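Long-range contacts in beta-d-glucoside glucohydrolase (Hypocrea jecorina, PDB 3ZZ1), which probably catalyses the hydrolysis of terminal, non-reducing beta-D-glucosyl residues, releasing beta-D-glucose during cellulose degradation: residues S53-C58 and G105-L110; G131-L136 and D558-D563; G152-A157 and T299-A304; I349-S354 and T408-S413; Q634-Y639 and K649-F654. All blocks are in the same frame, centred on the assembly; numbering follows the deposited sequence.

Contact 1 (S53-C58 and G105-L110)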
# COMPACT_ATOMS: atom_id res chain seq x y z
N SER A 53 -11.25 7.41 -32.57
CA SER A 53 -11.77 6.17 -31.98
C SER A 53 -11.45 6.06 -30.48
O SER A 53 -11.23 4.97 -29.95
CB SER A 53 -11.28 4.93 -32.75
OG SER A 53 -11.77 4.93 -34.08
N TYR A 54 -11.43 7.21 -29.82
CA TYR A 54 -11.21 7.29 -28.39
C TYR A 54 -12.54 7.15 -27.66
O TYR A 54 -13.45 7.95 -27.88
CB TYR A 54 -10.53 8.62 -28.02
CG TYR A 54 -10.07 8.70 -26.58
CD1 TYR A 54 -9.02 7.90 -26.12
CD2 TYR A 54 -10.68 9.57 -25.69
CE1 TYR A 54 -8.59 7.98 -24.80
CE2 TYR A 54 -10.25 9.66 -24.36
CZ TYR A 54 -9.21 8.86 -23.92
OH TYR A 54 -8.81 8.94 -22.61
N PRO A 55 -12.66 6.11 -26.81
CA PRO A 55 -13.93 5.87 -26.14
C PRO A 55 -14.12 6.84 -24.98
O PRO A 55 -13.21 7.62 -24.68
CB PRO A 55 -13.76 4.45 -25.59
CG PRO A 55 -12.30 4.36 -25.29
CD PRO A 55 -11.62 5.17 -26.37
N SER A 56 -15.29 6.81 -24.36
CA SER A 56 -15.46 7.47 -23.07
C SER A 56 -14.57 6.68 -22.12
O SER A 56 -14.83 5.50 -21.86
CB SER A 56 -16.91 7.40 -22.63
OG SER A 56 -17.04 7.81 -21.28
N LEU A 57 -13.50 7.31 -21.64
CA LEU A 57 -12.55 6.65 -20.74
C LEU A 57 -13.26 6.25 -19.46
O LEU A 57 -13.97 7.06 -18.86
CB LEU A 57 -11.34 7.55 -20.44
CG LEU A 57 -10.11 6.86 -19.85
CD1 LEU A 57 -9.32 6.09 -20.92
CD2 LEU A 57 -9.21 7.87 -19.17
N CYS A 58 -13.10 4.99 -19.06
CA CYS A 58 -13.80 4.46 -17.90
C CYS A 58 -12.84 4.25 -16.74
O CYS A 58 -11.91 3.44 -16.83
CB CYS A 58 -14.53 3.16 -18.26
SG CYS A 58 -15.17 2.22 -16.85
N GLY A 105 -14.05 -4.28 -18.59
CA GLY A 105 -14.16 -3.20 -19.56
C GLY A 105 -13.87 -1.83 -18.99
O GLY A 105 -14.41 -0.82 -19.46
N ILE A 106 -13.03 -1.80 -17.97
CA ILE A 106 -12.56 -0.57 -17.35
C ILE A 106 -11.16 -0.27 -17.87
O ILE A 106 -10.31 -1.17 -17.92
CB ILE A 106 -12.52 -0.71 -15.81
CG1 ILE A 106 -13.92 -1.00 -15.26
CG2 ILE A 106 -11.92 0.54 -15.17
CD1 ILE A 106 -13.93 -1.81 -13.98
N HIS A 107 -10.92 0.98 -18.25
CA HIS A 107 -9.61 1.40 -18.77
C HIS A 107 -8.62 1.78 -17.66
O HIS A 107 -7.42 1.50 -17.77
CB HIS A 107 -9.77 2.57 -19.74
CG HIS A 107 -10.75 2.31 -20.84
ND1 HIS A 107 -11.97 2.96 -20.91
CD2 HIS A 107 -10.70 1.48 -21.91
CE1 HIS A 107 -12.62 2.53 -21.98
NE2 HIS A 107 -11.88 1.64 -22.60
N VAL A 108 -9.12 2.42 -16.61
CA VAL A 108 -8.25 2.95 -15.56
C VAL A 108 -8.66 2.43 -14.19
O VAL A 108 -9.82 2.58 -13.79
CB VAL A 108 -8.21 4.51 -15.54
CG1 VAL A 108 -7.04 5.00 -14.72
CG2 VAL A 108 -8.13 5.09 -16.94
N ILE A 109 -7.72 1.81 -13.49
CA ILE A 109 -7.92 1.39 -12.10
C ILE A 109 -7.26 2.40 -11.16
O ILE A 109 -6.09 2.77 -11.35
CB ILE A 109 -7.44 -0.07 -11.84
CG1 ILE A 109 -7.95 -0.57 -10.48
CG2 ILE A 109 -5.92 -0.19 -11.94
CD1 ILE A 109 -9.46 -0.80 -10.42
N LEU A 110 -8.01 2.85 -10.17
CA LEU A 110 -7.58 3.94 -9.30
C LEU A 110 -6.74 3.43 -8.12
O LEU A 110 -7.21 3.34 -6.98
CB LEU A 110 -8.78 4.77 -8.84
CG LEU A 110 -9.62 5.37 -9.99
CD1 LEU A 110 -10.83 6.12 -9.45
CD2 LEU A 110 -8.78 6.30 -10.89

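Contact 2 (G131-L136 and D558-D563)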
# COMPACT_ATOMS: atom_id res chain seq x y z
N GLY A 131 2.84 -0.07 3.75
CA GLY A 131 3.65 0.14 4.95
C GLY A 131 4.35 1.49 4.96
O GLY A 131 4.16 2.31 4.05
N VAL A 132 5.19 1.71 5.97
CA VAL A 132 5.76 3.02 6.31
C VAL A 132 7.07 3.36 5.58
O VAL A 132 7.56 4.50 5.67
CB VAL A 132 6.06 3.12 7.83
CG1 VAL A 132 4.80 2.93 8.65
CG2 VAL A 132 7.13 2.11 8.24
N ASP A 133 7.64 2.38 4.88
CA ASP A 133 8.98 2.54 4.32
C ASP A 133 8.92 2.92 2.84
O ASP A 133 8.29 2.23 2.05
CB ASP A 133 9.79 1.26 4.52
CG ASP A 133 11.18 1.35 3.92
OD1 ASP A 133 12.09 1.91 4.56
OD2 ASP A 133 11.36 0.84 2.80
N PRO A 134 9.59 4.03 2.47
CA PRO A 134 9.55 4.53 1.10
C PRO A 134 10.20 3.56 0.11
O PRO A 134 9.72 3.42 -1.01
CB PRO A 134 10.33 5.84 1.18
CG PRO A 134 11.25 5.66 2.32
CD PRO A 134 10.53 4.80 3.31
N TYR A 135 11.28 2.89 0.53
CA TYR A 135 11.94 1.90 -0.33
C TYR A 135 11.01 0.73 -0.65
O TYR A 135 10.75 0.45 -1.82
CB TYR A 135 13.27 1.41 0.26
CG TYR A 135 13.93 0.35 -0.59
CD1 TYR A 135 13.62 -1.01 -0.41
CD2 TYR A 135 14.84 0.69 -1.59
CE1 TYR A 135 14.21 -2.00 -1.21
CE2 TYR A 135 15.44 -0.29 -2.38
CZ TYR A 135 15.12 -1.62 -2.19
OH TYR A 135 15.71 -2.58 -2.98
N LEU A 136 10.50 0.07 0.39
CA LEU A 136 9.58 -1.06 0.23
C LEU A 136 8.32 -0.67 -0.54
O LEU A 136 7.94 -1.35 -1.49
CB LEU A 136 9.19 -1.67 1.59
CG LEU A 136 8.02 -2.67 1.65
CD1 LEU A 136 8.28 -3.89 0.78
CD2 LEU A 136 7.72 -3.10 3.09
N ASP A 558 8.19 6.44 11.93
CA ASP A 558 8.15 5.03 12.34
C ASP A 558 9.50 4.55 12.88
O ASP A 558 10.05 5.17 13.79
CB ASP A 558 7.63 4.15 11.18
CG ASP A 558 7.20 2.76 11.65
OD1 ASP A 558 6.06 2.60 12.14
OD2 ASP A 558 8.00 1.82 11.49
N TYR A 559 10.06 3.49 12.30
CA TYR A 559 11.28 2.86 12.84
C TYR A 559 12.49 3.80 12.87
O TYR A 559 13.39 3.62 13.69
CB TYR A 559 11.60 1.55 12.11
CG TYR A 559 12.14 1.68 10.70
CD1 TYR A 559 13.51 1.77 10.47
CD2 TYR A 559 11.29 1.67 9.60
CE1 TYR A 559 14.03 1.88 9.18
CE2 TYR A 559 11.79 1.78 8.30
CZ TYR A 559 13.16 1.88 8.11
OH TYR A 559 13.69 1.98 6.84
N LYS A 560 12.50 4.79 11.99
CA LYS A 560 13.58 5.78 11.94
C LYS A 560 13.55 6.68 13.19
O LYS A 560 14.59 7.06 13.70
CB LYS A 560 13.49 6.61 10.66
CG LYS A 560 13.58 5.77 9.39
CD LYS A 560 12.94 6.46 8.19
CE LYS A 560 13.12 5.62 6.94
NZ LYS A 560 12.40 6.21 5.79
N HIS A 561 12.35 6.98 13.67
CA HIS A 561 12.19 7.71 14.93
C HIS A 561 12.59 6.85 16.13
O HIS A 561 13.26 7.33 17.04
CB HIS A 561 10.75 8.22 15.09
CG HIS A 561 10.39 8.54 16.51
ND1 HIS A 561 10.99 9.55 17.24
CD2 HIS A 561 9.49 7.96 17.35
CE1 HIS A 561 10.48 9.58 18.46
NE2 HIS A 561 9.57 8.63 18.55
N PHE A 562 12.19 5.59 16.12
CA PHE A 562 12.50 4.66 17.20
C PHE A 562 13.99 4.40 17.33
O PHE A 562 14.51 4.30 18.44
CB PHE A 562 11.73 3.34 17.03
CG PHE A 562 10.28 3.44 17.44
CD1 PHE A 562 9.36 4.13 16.64
CD2 PHE A 562 9.84 2.86 18.62
CE1 PHE A 562 8.03 4.24 17.01
CE2 PHE A 562 8.50 2.96 19.00
CZ PHE A 562 7.60 3.65 18.20
N ASP A 563 14.69 4.33 16.20
CA ASP A 563 16.14 4.16 16.19
C ASP A 563 16.87 5.42 16.65
O ASP A 563 17.78 5.35 17.48
CB ASP A 563 16.62 3.74 14.80
CG ASP A 563 16.02 2.42 14.33
OD1 ASP A 563 15.51 1.65 15.17
OD2 ASP A 563 16.06 2.17 13.11
O HOH W 1 9.86 5.41 6.50

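Contact 3 (G152-A157 and T299-A304)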
# COMPACT_ATOMS: atom_id res chain seq x y z
N GLY A 152 -2.61 -4.41 -19.95
CA GLY A 152 -3.11 -3.40 -20.86
C GLY A 152 -4.14 -2.51 -20.19
O GLY A 152 -5.09 -2.04 -20.83
N VAL A 153 -3.94 -2.30 -18.89
CA VAL A 153 -4.82 -1.48 -18.07
C VAL A 153 -4.00 -0.30 -17.55
O VAL A 153 -2.81 -0.46 -17.28
CB VAL A 153 -5.39 -2.29 -16.88
CG1 VAL A 153 -6.23 -1.41 -15.94
CG2 VAL A 153 -6.22 -3.47 -17.38
N GLN A 154 -4.63 0.86 -17.43
CA GLN A 154 -3.97 2.03 -16.85
C GLN A 154 -4.02 2.00 -15.32
O GLN A 154 -5.09 1.83 -14.73
CB GLN A 154 -4.61 3.33 -17.35
CG GLN A 154 -4.52 3.58 -18.85
CD GLN A 154 -4.94 4.99 -19.22
OE1 GLN A 154 -4.67 5.94 -18.49
NE2 GLN A 154 -5.59 5.13 -20.37
N ALA A 155 -2.86 2.16 -14.69
CA ALA A 155 -2.78 2.28 -13.24
C ALA A 155 -2.71 3.75 -12.83
O ALA A 155 -2.28 4.60 -13.62
CB ALA A 155 -1.57 1.52 -12.70
N THR A 156 -3.12 4.04 -11.60
CA THR A 156 -3.13 5.41 -11.10
C THR A 156 -2.45 5.49 -9.74
O THR A 156 -3.02 5.08 -8.73
CB THR A 156 -4.57 5.96 -10.99
OG1 THR A 156 -5.21 5.87 -12.26
CG2 THR A 156 -4.57 7.42 -10.54
N ALA A 157 -1.23 6.01 -9.73
CA ALA A 157 -0.48 6.21 -8.49
C ALA A 157 -1.12 7.35 -7.69
O ALA A 157 -1.15 8.49 -8.14
CB ALA A 157 0.98 6.53 -8.79
N THR A 299 -0.74 1.65 -23.15
CA THR A 299 -1.35 0.43 -22.63
C THR A 299 -2.04 -0.38 -23.72
O THR A 299 -2.65 -1.41 -23.44
CB THR A 299 -2.38 0.74 -21.52
OG1 THR A 299 -3.23 1.81 -21.94
CG2 THR A 299 -1.68 1.12 -20.23
N GLY A 300 -1.96 0.11 -24.96
CA GLY A 300 -2.50 -0.60 -26.12
C GLY A 300 -4.02 -0.61 -26.19
O GLY A 300 -4.61 -1.45 -26.86
N GLN A 301 -4.65 0.34 -25.50
CA GLN A 301 -6.11 0.38 -25.43
C GLN A 301 -6.73 0.94 -26.72
O GLN A 301 -7.95 0.91 -26.89
CB GLN A 301 -6.58 1.16 -24.20
CG GLN A 301 -6.07 0.57 -22.88
CD GLN A 301 -6.53 1.34 -21.64
OE1 GLN A 301 -6.60 0.78 -20.55
NE2 GLN A 301 -6.85 2.62 -21.81
N ASP A 302 -5.88 1.44 -27.62
CA ASP A 302 -6.31 1.93 -28.92
C ASP A 302 -6.67 0.80 -29.88
O ASP A 302 -7.44 0.99 -30.82
CB ASP A 302 -5.24 2.82 -29.56
CG ASP A 302 -3.92 2.09 -29.79
OD1 ASP A 302 -3.28 1.66 -28.81
OD2 ASP A 302 -3.53 1.96 -30.97
N GLN A 303 -6.09 -0.38 -29.63
CA GLN A 303 -6.33 -1.55 -30.46
C GLN A 303 -7.76 -2.03 -30.31
O GLN A 303 -8.33 -1.98 -29.21
CB GLN A 303 -5.35 -2.68 -30.13
CG GLN A 303 -3.89 -2.30 -30.27
CD GLN A 303 -3.47 -2.05 -31.71
OE1 GLN A 303 -3.24 -2.99 -32.47
NE2 GLN A 303 -3.37 -0.78 -32.07
N ALA A 304 -8.34 -2.49 -31.41
CA ALA A 304 -9.71 -2.99 -31.44
C ALA A 304 -9.84 -4.21 -30.54
O ALA A 304 -8.93 -5.04 -30.47
CB ALA A 304 -10.11 -3.34 -32.86
O HOH W 2 -5.29 -2.82 -23.65

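Contact 4 (I349-S354 and T408-S413)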
# COMPACT_ATOMS: atom_id res chain seq x y z
N ILE A 349 -10.69 -27.37 21.19
CA ILE A 349 -10.33 -25.99 20.86
C ILE A 349 -11.51 -25.08 21.18
O ILE A 349 -12.65 -25.38 20.81
CB ILE A 349 -9.96 -25.84 19.35
CG1 ILE A 349 -8.60 -26.49 19.06
CG2 ILE A 349 -9.94 -24.36 18.93
CD1 ILE A 349 -8.23 -26.56 17.58
N ALA A 350 -11.24 -23.97 21.87
CA ALA A 350 -12.22 -22.90 22.00
C ALA A 350 -11.93 -21.79 20.98
O ALA A 350 -10.79 -21.38 20.80
CB ALA A 350 -12.23 -22.34 23.41
N VAL A 351 -12.98 -21.33 20.31
CA VAL A 351 -12.88 -20.23 19.37
C VAL A 351 -13.76 -19.11 19.92
O VAL A 351 -14.95 -19.31 20.14
CB VAL A 351 -13.30 -20.65 17.93
CG1 VAL A 351 -13.31 -19.45 17.00
CG2 VAL A 351 -12.36 -21.73 17.39
N VAL A 352 -13.16 -17.95 20.16
CA VAL A 352 -13.81 -16.88 20.91
C VAL A 352 -13.66 -15.54 20.20
O VAL A 352 -12.55 -15.15 19.80
CB VAL A 352 -13.25 -16.79 22.35
CG1 VAL A 352 -13.83 -15.59 23.10
CG2 VAL A 352 -13.51 -18.08 23.13
N GLY A 353 -14.77 -14.83 20.05
CA GLY A 353 -14.77 -13.48 19.47
C GLY A 353 -15.71 -13.35 18.29
O GLY A 353 -15.84 -14.26 17.48
N SER A 354 -16.38 -12.20 18.20
CA SER A 354 -17.29 -11.94 17.08
C SER A 354 -16.54 -11.94 15.75
O SER A 354 -17.13 -12.27 14.72
CB SER A 354 -18.00 -10.61 17.27
OG SER A 354 -17.07 -9.54 17.26
N THR A 408 -10.84 -33.30 16.81
CA THR A 408 -10.82 -32.20 17.78
C THR A 408 -12.21 -31.56 17.93
O THR A 408 -12.83 -31.16 16.94
CB THR A 408 -9.77 -31.11 17.40
OG1 THR A 408 -8.47 -31.71 17.28
CG2 THR A 408 -9.71 -30.01 18.46
N GLN A 409 -12.67 -31.49 19.17
CA GLN A 409 -13.94 -30.85 19.52
C GLN A 409 -13.77 -29.32 19.56
O GLN A 409 -12.82 -28.81 20.16
CB GLN A 409 -14.40 -31.39 20.88
CG GLN A 409 -15.46 -30.56 21.60
CD GLN A 409 -15.62 -30.98 23.05
OE1 GLN A 409 -16.23 -32.01 23.34
NE2 GLN A 409 -15.08 -30.18 23.96
N VAL A 410 -14.68 -28.60 18.91
CA VAL A 410 -14.60 -27.14 18.85
C VAL A 410 -15.76 -26.50 19.59
O VAL A 410 -16.92 -26.83 19.34
CB VAL A 410 -14.57 -26.61 17.39
CG1 VAL A 410 -14.36 -25.09 17.35
CG2 VAL A 410 -13.49 -27.30 16.58
N THR A 411 -15.45 -25.60 20.52
CA THR A 411 -16.47 -24.83 21.22
C THR A 411 -16.40 -23.36 20.81
O THR A 411 -15.35 -22.72 20.92
CB THR A 411 -16.38 -24.99 22.75
OG1 THR A 411 -16.41 -26.38 23.09
CG2 THR A 411 -17.55 -24.29 23.43
N LEU A 412 -17.53 -22.83 20.35
CA LEU A 412 -17.60 -21.47 19.84
C LEU A 412 -18.35 -20.52 20.77
O LEU A 412 -19.48 -20.79 21.20
CB LEU A 412 -18.26 -21.46 18.45
CG LEU A 412 -18.55 -20.09 17.82
CD1 LEU A 412 -17.26 -19.35 17.48
CD2 LEU A 412 -19.45 -20.23 16.60
N SER A 413 -17.70 -19.40 21.08
CA SER A 413 -18.36 -18.25 21.69
C SER A 413 -18.26 -17.11 20.68
O SER A 413 -17.24 -16.42 20.60
CB SER A 413 -17.68 -17.87 23.00
OG SER A 413 -18.36 -16.79 23.62

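Contact 5 (Q634-Y639 and K649-F654)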
# COMPACT_ATOMS: atom_id res chain seq x y z
N GLN A 634 16.70 -8.73 5.13
CA GLN A 634 16.59 -7.29 4.91
C GLN A 634 17.96 -6.62 4.90
O GLN A 634 18.83 -6.94 5.71
CB GLN A 634 15.69 -6.66 5.98
CG GLN A 634 14.24 -7.12 5.90
CD GLN A 634 13.54 -7.11 7.25
OE1 GLN A 634 13.61 -6.14 7.99
NE2 GLN A 634 12.84 -8.20 7.55
N LEU A 635 18.15 -5.71 3.94
CA LEU A 635 19.35 -4.87 3.90
C LEU A 635 19.02 -3.48 4.43
O LEU A 635 18.07 -2.84 3.98
CB LEU A 635 19.91 -4.79 2.47
CG LEU A 635 20.95 -3.71 2.14
CD1 LEU A 635 22.26 -3.96 2.87
CD2 LEU A 635 21.20 -3.63 0.65
N TYR A 636 19.82 -3.03 5.39
CA TYR A 636 19.71 -1.66 5.91
C TYR A 636 21.02 -0.92 5.71
O TYR A 636 22.10 -1.45 6.00
CB TYR A 636 19.29 -1.66 7.39
CG TYR A 636 17.88 -2.18 7.61
CD1 TYR A 636 16.78 -1.31 7.58
CD2 TYR A 636 17.64 -3.53 7.83
CE1 TYR A 636 15.48 -1.78 7.77
CE2 TYR A 636 16.35 -4.02 8.03
CZ TYR A 636 15.27 -3.14 8.00
OH TYR A 636 13.99 -3.62 8.19
N ILE A 637 20.92 0.30 5.18
CA ILE A 637 22.10 1.10 4.91
C ILE A 637 22.17 2.31 5.85
O ILE A 637 21.16 2.97 6.12
CB ILE A 637 22.20 1.51 3.40
CG1 ILE A 637 22.25 0.26 2.52
CG2 ILE A 637 23.43 2.38 3.14
CD1 ILE A 637 22.47 0.53 1.03
N THR A 638 23.37 2.54 6.38
CA THR A 638 23.70 3.72 7.17
C THR A 638 24.60 4.59 6.31
O THR A 638 25.65 4.14 5.85
CB THR A 638 24.42 3.32 8.49
OG1 THR A 638 23.53 2.53 9.29
CG2 THR A 638 24.87 4.55 9.29
N TYR A 639 24.19 5.83 6.07
CA TYR A 639 24.95 6.76 5.23
C TYR A 639 26.18 7.27 6.00
O TYR A 639 26.18 7.24 7.23
CB TYR A 639 24.07 7.93 4.78
CG TYR A 639 23.13 7.63 3.61
CD1 TYR A 639 22.49 6.39 3.50
CD2 TYR A 639 22.88 8.58 2.63
CE1 TYR A 639 21.64 6.11 2.43
CE2 TYR A 639 22.03 8.32 1.57
CZ TYR A 639 21.41 7.08 1.47
OH TYR A 639 20.56 6.81 0.42
N LYS A 649 19.39 4.06 10.14
CA LYS A 649 19.20 2.93 9.24
C LYS A 649 18.08 3.20 8.24
O LYS A 649 17.05 3.79 8.58
CB LYS A 649 18.85 1.66 10.03
CG LYS A 649 20.03 0.97 10.68
CD LYS A 649 19.57 -0.24 11.47
CE LYS A 649 20.57 -0.59 12.56
NZ LYS A 649 20.01 -1.64 13.48
N GLN A 650 18.29 2.74 7.00
CA GLN A 650 17.29 2.84 5.94
C GLN A 650 17.21 1.54 5.16
O GLN A 650 18.23 1.03 4.70
CB GLN A 650 17.62 3.99 4.99
CG GLN A 650 17.43 5.39 5.56
CD GLN A 650 17.53 6.46 4.49
OE1 GLN A 650 16.51 6.96 4.01
NE2 GLN A 650 18.74 6.80 4.11
N LEU A 651 16.00 0.99 5.01
CA LEU A 651 15.80 -0.22 4.21
C LEU A 651 16.17 0.09 2.76
O LEU A 651 15.69 1.08 2.20
CB LEU A 651 14.35 -0.71 4.29
CG LEU A 651 14.04 -2.04 3.59
CD1 LEU A 651 14.59 -3.25 4.36
CD2 LEU A 651 12.55 -2.19 3.35
N ARG A 652 17.06 -0.72 2.19
CA ARG A 652 17.51 -0.55 0.80
C ARG A 652 17.57 -1.88 0.06
O ARG A 652 18.17 -1.98 -1.02
CB ARG A 652 18.86 0.17 0.73
CG ARG A 652 18.86 1.63 1.21
CD ARG A 652 17.95 2.51 0.36
NE ARG A 652 18.25 3.94 0.49
CZ ARG A 652 17.40 4.85 0.96
NH1 ARG A 652 16.18 4.50 1.35
NH2 ARG A 652 17.77 6.12 1.02
N GLY A 653 16.94 -2.90 0.63
CA GLY A 653 16.92 -4.22 0.03
C GLY A 653 16.20 -5.25 0.87
O GLY A 653 16.20 -5.17 2.10
N PHE A 654 15.59 -6.20 0.18
CA PHE A 654 14.98 -7.37 0.81
C PHE A 654 14.92 -8.54 -0.17
O PHE A 654 14.88 -8.34 -1.38
CB PHE A 654 13.60 -7.05 1.39
CG PHE A 654 12.58 -6.61 0.36
CD1 PHE A 654 12.54 -5.29 -0.10
CD2 PHE A 654 11.64 -7.51 -0.12
CE1 PHE A 654 11.60 -4.89 -1.04
CE2 PHE A 654 10.69 -7.12 -1.06
CZ PHE A 654 10.67 -5.80 -1.52
O HOH W 3 20.65 5.97 6.23

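Contact 1 (S53-C58 and G105-L110)
His107 and Cys58 show how one side chain can continue a backbone pairing beyond the end of a strand. The hydrogen bonds come first: Cys58 N donates to His107 ND1 at 3.0 Å, with the nitrogen in the imidazole plane, at the ring edge, and the N-H...ND1 angle 155°. The carbonyl of Cys58 is held as well. Cys58 O accepts from Val108 N at 3.0 Å and, weakly, from His107 N. Exchanging His107 for an alanine would probably leave the buried amide of Cys58 without its acceptor and open a gap beside Pro55 and Leu57.

Apolar contacts flank these bonds. Leu57 divides its branches, CD1 resting 3.7 Å from His107 CB and CD2 3.7 Å from Val108 CG2. Pro55 CG lies obliquely to the ring, 3.8 Å from His107 CE1. The sulfur of Cys58, in a disulfide with Cys42, packs with SG 3.8 Å from Ile106 CG1.

Within the TIM-barrel-type N-terminal domain the contact opens the parallel pairing of strands 58-60 and 108-109, with strand 154-160 on the far side of 108-109. Leu57 and Val108 both touch Tyr232 of strand 232-235, while Pro55 meets Trp296 of helix 282-298.

Contact 2 (G131-L136 and D558-D563)
Val132 and Asp558 are where the two backbones come nearest, with Val132 CA 6.8 Å from Asp558 CA, and each leads into the start of a helix. Asp133 is the N-cap of helix 134-150, and Asp558 holds the corresponding position before helix 559-564 without making a capping bond. Two helix starts from distant parts of the chain thus lie close together.

Asp133 serves both sides at once. Its CG lies anti to the backbone N (chi1 178°), which lets OD2 fold back to cap the helix, taking Leu136 N at 2.7 Å, while OD1 reaches across to accept from Tyr559 OH at 2.8 Å. That hydroxyl arrives on the anti side of OD1, 28° out of the carboxylate plane, and itself takes a bond from Leu651 N; the Tyr559 ring is stacked on Phe573. With an alanine at Asp133, the Tyr559 hydroxyl would probably lose its acceptor and the first turn of the helix its cap.

Lys560 extends until NZ sits 3.4 Å from Pro134 CD, and a water joins Lys560 NZ (2.8 Å) to Val132 O (2.6 Å). Val132 CG2 packs 3.4 Å from Asp558 OD2, an oxygen also bonded to Thr531.

Lys560 NZ stays 4.5 Å from Asp133 OD1, too far for a salt bridge, yet its charge may still stabilise the buried carboxylate. The Tyr559-Asp133 bond and the water bridge make this a polar join between the N- and C-terminal domains.

Contact 3 (G152-A157 and T299-A304)
Thr299 meets Gly152 backbone to backbone, its O standing 3.3 Å from Gly152 CA. Gly152, without a side chain, lets Thr299 O come this close. A water reinforces the pairing by donating to both Gly152 O (2.9 Å) and Thr299 O (3.0 Å). The Thr299 side chain turns its methyl to the neighbour, CG2 resting 3.5 Å from Val153 O. Its hydroxyl lies between the backbone N and the carbonyl carbon (chi1 46°), which directs OG1 back to the last turn of its own helix, at Ala295 O and Trp296 O.

Gly300 then ends helix 282-298 with a Schellman motif, and a type I turn runs from here to Gln303. In this TIM-barrel-type domain the chain leaving helix 282-298 is set against the link between helix 134-150 and the parallel strand 154-160.

Gln301 follows, extended, with CG 3.5 Å from Gly152 O. Its terminal amide lies between Gly152 O and the amide of Gln154, the two amide planes 40° apart, though which end is oxygen and which nitrogen is doubtful in the model. Gln154 directs its own OE1 elsewhere, to Tyr232 OH, and Trp296 packs on Gln301.

Contact 4 (I349-S354 and T408-S413)
Val351 straddles its neighbours because its two methyls take different torsional places: CG1 lies anti to the backbone N (chi1 175°) and meets Leu412 CD1 at 4.0 Å, while CG2, anti to the carbonyl carbon, meets Val410 CG1 at 3.9 Å. In Ile349 it is CG1 that lies anti to the carbonyl carbon (chi1 -72°), and it touches Thr408 CG2 at 3.7 Å. The Thr408 hydroxyl is turned elsewhere, to Pro346 O.

Residues 349-352, part of strand 348-352, run parallel to strand 409-413 with the axes 21° apart. The second strand is the outermost of its sheet in the C-terminal domain, reached from the first by way of helix 395-404 in a beta-alpha-beta crossover. That helix covers the face bearing Val410 and Leu412, whereas helix 418-425 lies against Val352 and Ser413 on the other.

Five backbone bonds zip the strands together, alternating in direction as parallel pairing requires. Val351 uses both its polar atoms, N giving to Thr411 O at 2.8 Å and O accepting from Ser413 N at 2.9 Å. The ladder runs on past the end of the first strand, where Gly353 N donates to Ser413 O at 3.0 Å. Between the bonds, CA-H groups lean on the same carbonyls, as Val410 CA does at 3.3 Å from Ile349 O.

Contact 5 (Q634-Y639 and K649-F654)
Tyr636 receives Leu651 over one face of its ring, a CH-pi contact with Leu651 CD1 4.0 Å from the ring centroid. At the edge, in the ring plane, Tyr636 OH donates to Gln634 OE1 at 2.6 Å, which fixes the hydroxyl. A second ring, Tyr639, carries Gln650 NE2 over one face, 3.4 Å from Tyr639 CE1, with the amide plane turned 53° from the ring. Arg652 completes the set. Gln650 CB lies over one face of its guanidinium, toward the rim, and Tyr639 OH stands at the edge, accepting a straight bond from Arg652 NH2 at 2.9 Å with the planes 80° apart. Arg652 NE goes on to Asp675 O, and Tyr639 OH also bonds Ser677 O, so both ends of this buried pair have second partners.

The arginine's chain bends at chi2 (-62°), laying its aliphatic part across Ile637, whose CD1 is 3.6 Å from Arg652 CB. Backbone bonds join the strands: Ile637 N gives to Gln650 O at 2.8 Å, and Leu635 pairs with two residues, its N reaching Gly653 O at 2.7 Å and its O accepting Arg652 N at 3.0 Å. Gly653, lacking a side chain, leaves room for Leu635 CB close against its backbone.

Arg652 and Gly653 together face Leu635, a classic beta bulge, in the antiparallel hairpin of strands 629-638 and 650-659 in the fibronectin type III-like domain.

In the fold
The five contacts fall into two touching pairs and one outlier. Contacts 1 and 3, centres 8 Å apart, share the TIM-barrel-type sheet, where strands 108-109 and 154-160 are neighbours. Contacts 2 and 5 also touch, through Tyr559 and Leu651, so the domain seam of contact 2 rests directly on the fibronectin-like hairpin. Contact 4 stands alone, its centre at least 37 Å from the others. All five are largely buried, but contact 4, on an outermost strand, includes the most exposed touching residue, Gln409. Chemistry follows place: a regular backbone ladder in contact 4, a bulged one with polar side chains in contact 5, a tyrosine-carboxylate bond and water bridge in contact 2, an imidazole taking a backbone N-H in contact 1, and close backbone packing with a bridging water in contact 3.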